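Local structure of filamentous hemagglutinin (Bordetella pertussis, 1RWR) at residues 144-155 with 166-176. The protein is a secreted adhesin whose N-terminal TPS domain, a right-handed parallel beta-helix, probably directs its export through the two-partner secretion pathway. Residues are numbered along the deposited sequence; the frame is centred on the assembly and turned at random.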
ATOM      1  N   THR A 144      -6.916   9.375  -3.949  1.00 12.85           N
ATOM      2  CA  THR A 144      -5.778   8.979  -4.790  1.00 12.97           C
ATOM      3  C   THR A 144      -4.557   8.632  -3.932  1.00 12.40           C
ATOM      4  O   THR A 144      -4.276   9.320  -2.950  1.00 11.79           O
ATOM      5  CB  THR A 144      -5.416  10.142  -5.695  1.00 12.82           C
ATOM      6  OG1 THR A 144      -6.529  10.450  -6.573  1.00 13.29           O
ATOM      7  CG2 THR A 144      -4.214   9.809  -6.571  1.00 13.57           C
ATOM      8  N   VAL A 145      -3.800   7.612  -4.322  1.00 12.31           N
ATOM      9  CA  VAL A 145      -2.454   7.393  -3.794  1.00 11.67           C
ATOM     10  C   VAL A 145      -1.506   7.735  -4.914  1.00 11.51           C
ATOM     11  O   VAL A 145      -1.656   7.243  -6.026  1.00 12.07           O
ATOM     12  CB  VAL A 145      -2.214   5.951  -3.348  1.00 11.72           C
ATOM     13  CG1 VAL A 145      -0.704   5.665  -3.037  1.00 12.53           C
ATOM     14  CG2 VAL A 145      -3.110   5.605  -2.173  1.00 13.14           C
ATOM     15  N   THR A 146      -0.562   8.610  -4.636  1.00 11.16           N
ATOM     16  CA  THR A 146       0.487   8.972  -5.573  1.00 11.92           C
ATOM     17  C   THR A 146       1.848   8.516  -5.063  1.00 11.82           C
ATOM     18  O   THR A 146       2.252   8.858  -3.952  1.00 11.09           O
ATOM     19  CB  THR A 146       0.512  10.497  -5.760  1.00 12.29           C
ATOM     20  OG1 THR A 146      -0.746  10.966  -6.290  1.00 14.66           O
ATOM     21  CG2 THR A 146       1.586  10.865  -6.749  1.00 13.69           C
ATOM     22  N   ILE A 147       2.530   7.700  -5.859  1.00 11.97           N
ATOM     23  CA  ILE A 147       3.886   7.334  -5.578  1.00 13.02           C
ATOM     24  C   ILE A 147       4.744   8.340  -6.352  1.00 12.78           C
ATOM     25  O   ILE A 147       4.727   8.348  -7.566  1.00 12.77           O
ATOM     26  CB  ILE A 147       4.201   5.866  -6.020  1.00 13.28           C
ATOM     27  CG1 ILE A 147       3.257   4.848  -5.361  1.00 16.63           C
ATOM     28  CG2 ILE A 147       5.642   5.553  -5.699  1.00 11.88           C
ATOM     29  CD1 ILE A 147       3.117   4.979  -3.906  1.00 19.94           C
ATOM     30  N   GLU A 148       5.419   9.199  -5.620  1.00 13.44           N
ATOM     31  CA  GLU A 148       6.309  10.212  -6.178  1.00 13.77           C
ATOM     32  C   GLU A 148       7.651   9.631  -6.567  1.00 13.40           C
ATOM     33  O   GLU A 148       7.950   8.461  -6.340  1.00 12.82           O
ATOM     34  CB  GLU A 148       6.469  11.386  -5.195  1.00 14.35           C
ATOM     35  CG  GLU A 148       5.150  12.027  -4.817  1.00 15.11           C
ATOM     36  CD  GLU A 148       5.270  13.166  -3.832  1.00 19.43           C
ATOM     37  OE1 GLU A 148       6.378  13.361  -3.284  1.00 21.99           O
ATOM     38  OE2 GLU A 148       4.242  13.881  -3.610  1.00 20.60           O
ATOM     39  N   ARG A 149       8.507  10.470  -7.133  1.00 13.85           N
ATOM     40  CA  ARG A 149       9.766  10.006  -7.715  1.00 15.35           C
ATOM     41  C   ARG A 149      10.706   9.208  -6.805  1.00 14.36           C
ATOM     42  O   ARG A 149      11.472   8.397  -7.301  1.00 15.34           O
ATOM     43  CB  ARG A 149      10.520  11.206  -8.300  1.00 16.69           C
ATOM     44  CG  ARG A 149      10.930  12.206  -7.277  1.00 21.82           C
ATOM     45  CD  ARG A 149      11.239  13.576  -7.833  1.00 28.64           C
ATOM     46  NE  ARG A 149      12.552  13.632  -8.458  1.00 33.19           N
ATOM     47  CZ  ARG A 149      12.789  13.406  -9.748  1.00 34.82           C
ATOM     48  NH1 ARG A 149      11.805  13.067 -10.571  1.00 37.38           N
ATOM     49  NH2 ARG A 149      14.022  13.514 -10.228  1.00 36.19           N
ATOM     50  N   GLY A 150      10.667   9.456  -5.487  1.00 13.69           N
ATOM     51  CA  GLY A 150      11.471   8.738  -4.495  1.00 13.72           C
ATOM     52  C   GLY A 150      11.117   7.264  -4.347  1.00 13.70           C
ATOM     53  O   GLY A 150      11.959   6.431  -3.942  1.00 14.46           O
ATOM     54  N   GLY A 151       9.856   6.936  -4.637  1.00 12.74           N
ATOM     55  CA  GLY A 151       9.463   5.561  -4.825  1.00 12.41           C
ATOM     56  C   GLY A 151       9.238   4.847  -3.514  1.00 12.03           C
ATOM     57  O   GLY A 151       9.156   5.467  -2.427  1.00 11.28           O
ATOM     58  N   VAL A 152       9.124   3.537  -3.641  1.00 11.49           N
ATOM     59  CA  VAL A 152       8.916   2.638  -2.516  1.00 11.49           C
ATOM     60  C   VAL A 152       9.914   1.507  -2.598  1.00 11.64           C
ATOM     61  O   VAL A 152      10.045   0.807  -3.629  1.00 12.92           O
ATOM     62  CB  VAL A 152       7.478   2.056  -2.472  1.00 11.39           C
ATOM     63  CG1 VAL A 152       7.362   1.018  -1.339  1.00 12.22           C
ATOM     64  CG2 VAL A 152       6.450   3.158  -2.343  1.00 12.34           C
ATOM     65  N   ASN A 153      10.601   1.306  -1.490  1.00 12.10           N
ATOM     66  CA  ASN A 153      11.426   0.121  -1.253  1.00 12.23           C
ATOM     67  C   ASN A 153      10.618  -0.881  -0.421  1.00 11.95           C
ATOM     68  O   ASN A 153      10.466  -0.704   0.772  1.00 12.50           O
ATOM     69  CB  ASN A 153      12.678   0.524  -0.473  1.00 12.93           C
ATOM     70  CG  ASN A 153      13.598  -0.665  -0.139  1.00 14.13           C
ATOM     71  OD1 ASN A 153      14.528  -0.522   0.708  1.00 21.34           O
ATOM     72  ND2 ASN A 153      13.390  -1.772  -0.755  1.00 12.33           N
ATOM     73  N   ALA A 154      10.179  -1.949  -1.057  1.00 11.91           N
ATOM     74  CA  ALA A 154       9.329  -2.973  -0.443  1.00 11.42           C
ATOM     75  C   ALA A 154      10.094  -4.173   0.165  1.00 12.70           C
ATOM     76  O   ALA A 154       9.476  -5.150   0.600  1.00 12.80           O
ATOM     77  CB  ALA A 154       8.341  -3.448  -1.464  1.00 12.04           C
ATOM     78  N   THR A 155      11.424  -4.077   0.186  1.00 13.23           N
ATOM     79  CA  THR A 155      12.277  -5.149   0.642  1.00 14.29           C
ATOM     80  C   THR A 155      11.826  -5.587   2.029  1.00 15.07           C
ATOM     81  O   THR A 155      11.665  -4.744   2.918  1.00 15.34           O
ATOM     82  CB  THR A 155      13.696  -4.681   0.694  1.00 14.19           C
ATOM     83  OG1 THR A 155      14.092  -4.247  -0.623  1.00 12.88           O
ATOM     84  CG2 THR A 155      14.639  -5.871   1.030  1.00 15.34           C
ATOM     85  N   LEU A 166      -8.137   6.091  -7.232  1.00 11.48           N
ATOM     86  CA  LEU A 166      -7.178   6.317  -8.313  1.00 11.40           C
ATOM     87  C   LEU A 166      -5.758   6.130  -7.805  1.00 12.03           C
ATOM     88  O   LEU A 166      -5.449   6.395  -6.645  1.00 11.32           O
ATOM     89  CB  LEU A 166      -7.292   7.750  -8.839  1.00 13.04           C
ATOM     90  CG  LEU A 166      -8.650   8.201  -9.398  1.00 14.15           C
ATOM     91  CD1 LEU A 166      -8.572   9.699  -9.733  1.00 15.87           C
ATOM     92  CD2 LEU A 166      -9.113   7.390 -10.624  1.00 13.90           C
ATOM     93  N   VAL A 167      -4.864   5.748  -8.700  1.00 11.81           N
ATOM     94  CA  VAL A 167      -3.466   5.554  -8.324  1.00 11.54           C
ATOM     95  C   VAL A 167      -2.570   6.153  -9.402  1.00 11.96           C
ATOM     96  O   VAL A 167      -2.783   5.910 -10.585  1.00 11.91           O
ATOM     97  CB  VAL A 167      -3.106   4.081  -8.075  1.00 11.20           C
ATOM     98  CG1 VAL A 167      -1.635   3.951  -7.638  1.00 11.40           C
ATOM     99  CG2 VAL A 167      -4.012   3.465  -7.069  1.00 12.08           C
ATOM    100  N   LYS A 168      -1.596   6.949  -8.979  1.00 12.96           N
ATOM    101  CA  LYS A 168      -0.592   7.533  -9.884  1.00 14.06           C
ATOM    102  C   LYS A 168       0.777   6.981  -9.481  1.00 12.84           C
ATOM    103  O   LYS A 168       1.144   7.039  -8.302  1.00 12.85           O
ATOM    104  CB  LYS A 168      -0.639   9.038  -9.792  1.00 14.52           C
ATOM    105  CG  LYS A 168      -1.997   9.561 -10.320  1.00 19.25           C
ATOM    106  CD  LYS A 168      -2.178  11.038 -10.216  1.00 26.44           C
ATOM    107  CE  LYS A 168      -3.505  11.504 -10.929  1.00 30.74           C
ATOM    108  NZ  LYS A 168      -4.298  10.515 -11.808  1.00 30.35           N
ATOM    109  N   LEU A 169       1.499   6.428 -10.456  1.00 12.89           N
ATOM    110  CA  LEU A 169       2.794   5.802 -10.228  1.00 12.27           C
ATOM    111  C   LEU A 169       3.863   6.598 -10.956  1.00 12.62           C
ATOM    112  O   LEU A 169       4.046   6.432 -12.167  1.00 12.66           O
ATOM    113  CB  LEU A 169       2.785   4.365 -10.694  1.00 12.67           C
ATOM    114  CG  LEU A 169       1.706   3.470 -10.069  1.00 12.65           C
ATOM    115  CD1 LEU A 169       1.547   2.168 -10.821  1.00 15.14           C
ATOM    116  CD2 LEU A 169       2.002   3.267  -8.561  1.00 14.89           C
ATOM    117  N   GLN A 170       4.532   7.462 -10.206  1.00 12.66           N
ATOM    118  CA  GLN A 170       5.564   8.366 -10.732  1.00 14.54           C
ATOM    119  C   GLN A 170       6.935   8.142 -10.082  1.00 14.24           C
ATOM    120  O   GLN A 170       7.824   9.014 -10.113  1.00 14.07           O
ATOM    121  CB  GLN A 170       5.108   9.809 -10.602  1.00 15.59           C
ATOM    122  CG  GLN A 170       3.861  10.083 -11.416  1.00 18.88           C
ATOM    123  CD  GLN A 170       3.135  11.359 -11.019  1.00 23.06           C
ATOM    124  OE1 GLN A 170       3.646  12.182 -10.264  1.00 25.63           O
ATOM    125  NE2 GLN A 170       1.941  11.529 -11.559  1.00 24.52           N
ATOM    126  N   GLY A 171       7.111   6.944  -9.514  1.00 13.43           N
ATOM    127  CA  GLY A 171       8.366   6.516  -8.931  1.00 13.12           C
ATOM    128  C   GLY A 171       8.340   5.005  -8.826  1.00 12.96           C
ATOM    129  O   GLY A 171       7.266   4.401  -8.935  1.00 13.75           O
ATOM    130  N   ALA A 172       9.507   4.403  -8.643  1.00 12.74           N
ATOM    131  CA  ALA A 172       9.633   2.952  -8.733  1.00 13.53           C
ATOM    132  C   ALA A 172       9.160   2.260  -7.468  1.00 13.00           C
ATOM    133  O   ALA A 172       9.291   2.779  -6.360  1.00 13.62           O
ATOM    134  CB  ALA A 172      11.042   2.580  -9.042  1.00 14.64           C
ATOM    135  N   VAL A 173       8.589   1.084  -7.642  1.00 12.85           N
ATOM    136  CA  VAL A 173       8.240   0.219  -6.525  1.00 13.22           C
ATOM    137  C   VAL A 173       9.036  -1.041  -6.741  1.00 13.66           C
ATOM    138  O   VAL A 173       8.875  -1.707  -7.778  1.00 14.37           O
ATOM    139  CB  VAL A 173       6.764  -0.068  -6.530  1.00 12.41           C
ATOM    140  CG1 VAL A 173       6.377  -1.033  -5.419  1.00 14.55           C
ATOM    141  CG2 VAL A 173       5.997   1.233  -6.397  1.00 15.05           C
ATOM    142  N   SER A 174       9.947  -1.342  -5.827  1.00 13.30           N
ATOM    143  CA  SER A 174      10.841  -2.497  -6.013  1.00 14.46           C
ATOM    144  C   SER A 174      11.360  -3.010  -4.706  1.00 13.92           C
ATOM    145  O   SER A 174      11.236  -2.383  -3.658  1.00 12.69           O
ATOM    146  CB  SER A 174      12.054  -2.137  -6.885  1.00 15.82           C
ATOM    147  OG  SER A 174      12.833  -1.222  -6.151  1.00 19.56           O
ATOM    148  N   SER A 175      11.948  -4.184  -4.754  1.00 14.83           N
ATOM    149  CA  SER A 175      12.736  -4.643  -3.657  1.00 15.36           C
ATOM    150  C   SER A 175      14.169  -4.685  -4.170  1.00 17.37           C
ATOM    151  O   SER A 175      14.414  -4.797  -5.368  1.00 15.74           O
ATOM    152  CB  SER A 175      12.318  -6.019  -3.173  1.00 15.21           C
ATOM    153  OG  SER A 175      10.963  -6.023  -2.733  1.00 15.30           O
ATOM    154  N   LYS A 176      15.103  -4.667  -3.241  1.00 19.60           N
ATOM    155  CA  LYS A 176      16.505  -4.550  -3.615  1.00 21.67           C
ATOM    156  C   LYS A 176      17.008  -5.822  -4.244  1.00 22.46           C
ATOM    157  O   LYS A 176      16.590  -6.946  -3.915  1.00 21.22           O
ATOM    158  CB  LYS A 176      17.341  -4.139  -2.407  1.00 22.57           C
ATOM    159  CG  LYS A 176      16.985  -2.767  -1.939  1.00 25.92           C
ATOM    160  CD  LYS A 176      17.916  -2.293  -0.830  1.00 31.58           C
ATOM    161  CE  LYS A 176      18.157  -0.794  -0.909  1.00 34.70           C
ATOM    162  NZ  LYS A 176      16.938   0.009  -0.752  1.00 37.95           N
TER
HETATM  163  O   HOH W   1      11.932   5.984  -8.183  1.00 20.07           O
HETATM  164  O   HOH W   2      12.223   1.807  -5.644  1.00 30.35           O
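Ile147 and Leu169 run next to each other into the interior of a parallel beta-helix, with Ile147 CG1 3.8 Å from Leu169 CD2. Placing CG1 beside its own backbone N (chi1 -57°) puts the CG2 branch of Ile147, anti to that N, against Gly171 O, with Val173 CG2 a looser neighbour that also packs on Val152 CB. Val145 and Val167 share this inward face, and Phe160 of strand 159-164 covers Val152 and Val173. Strands 144-147 and 166-169 belong to successive coils and run parallel, 8° apart; Ile147 N donates to Lys168 O (2.9 Å) and Ile147 O accepts from Gln170 N. Beyond them the type I turn Glu148-Gly151 adds one residue to the first coil, shifting the register before Val152 N bonds Ala172 O (2.8 Å). A water bridges Arg149 O and Ala172 N. On the outer face Thr146 OG1 lies alongside Lys168 CB, and a second water links Val152 O to Ser174 OG. At the far end Thr155 OG1 accepts from Lys176 N (2.8 Å) and from Asn153 ND2 (2.6 Å), lying in the Asn153 amide plane. Across the amide so held, the bent Lys176 chain brings NZ to hydrogen-bond Asn153 OD1 at 2.9 Å, 71° out of the carbonyl plane and off the lone pairs.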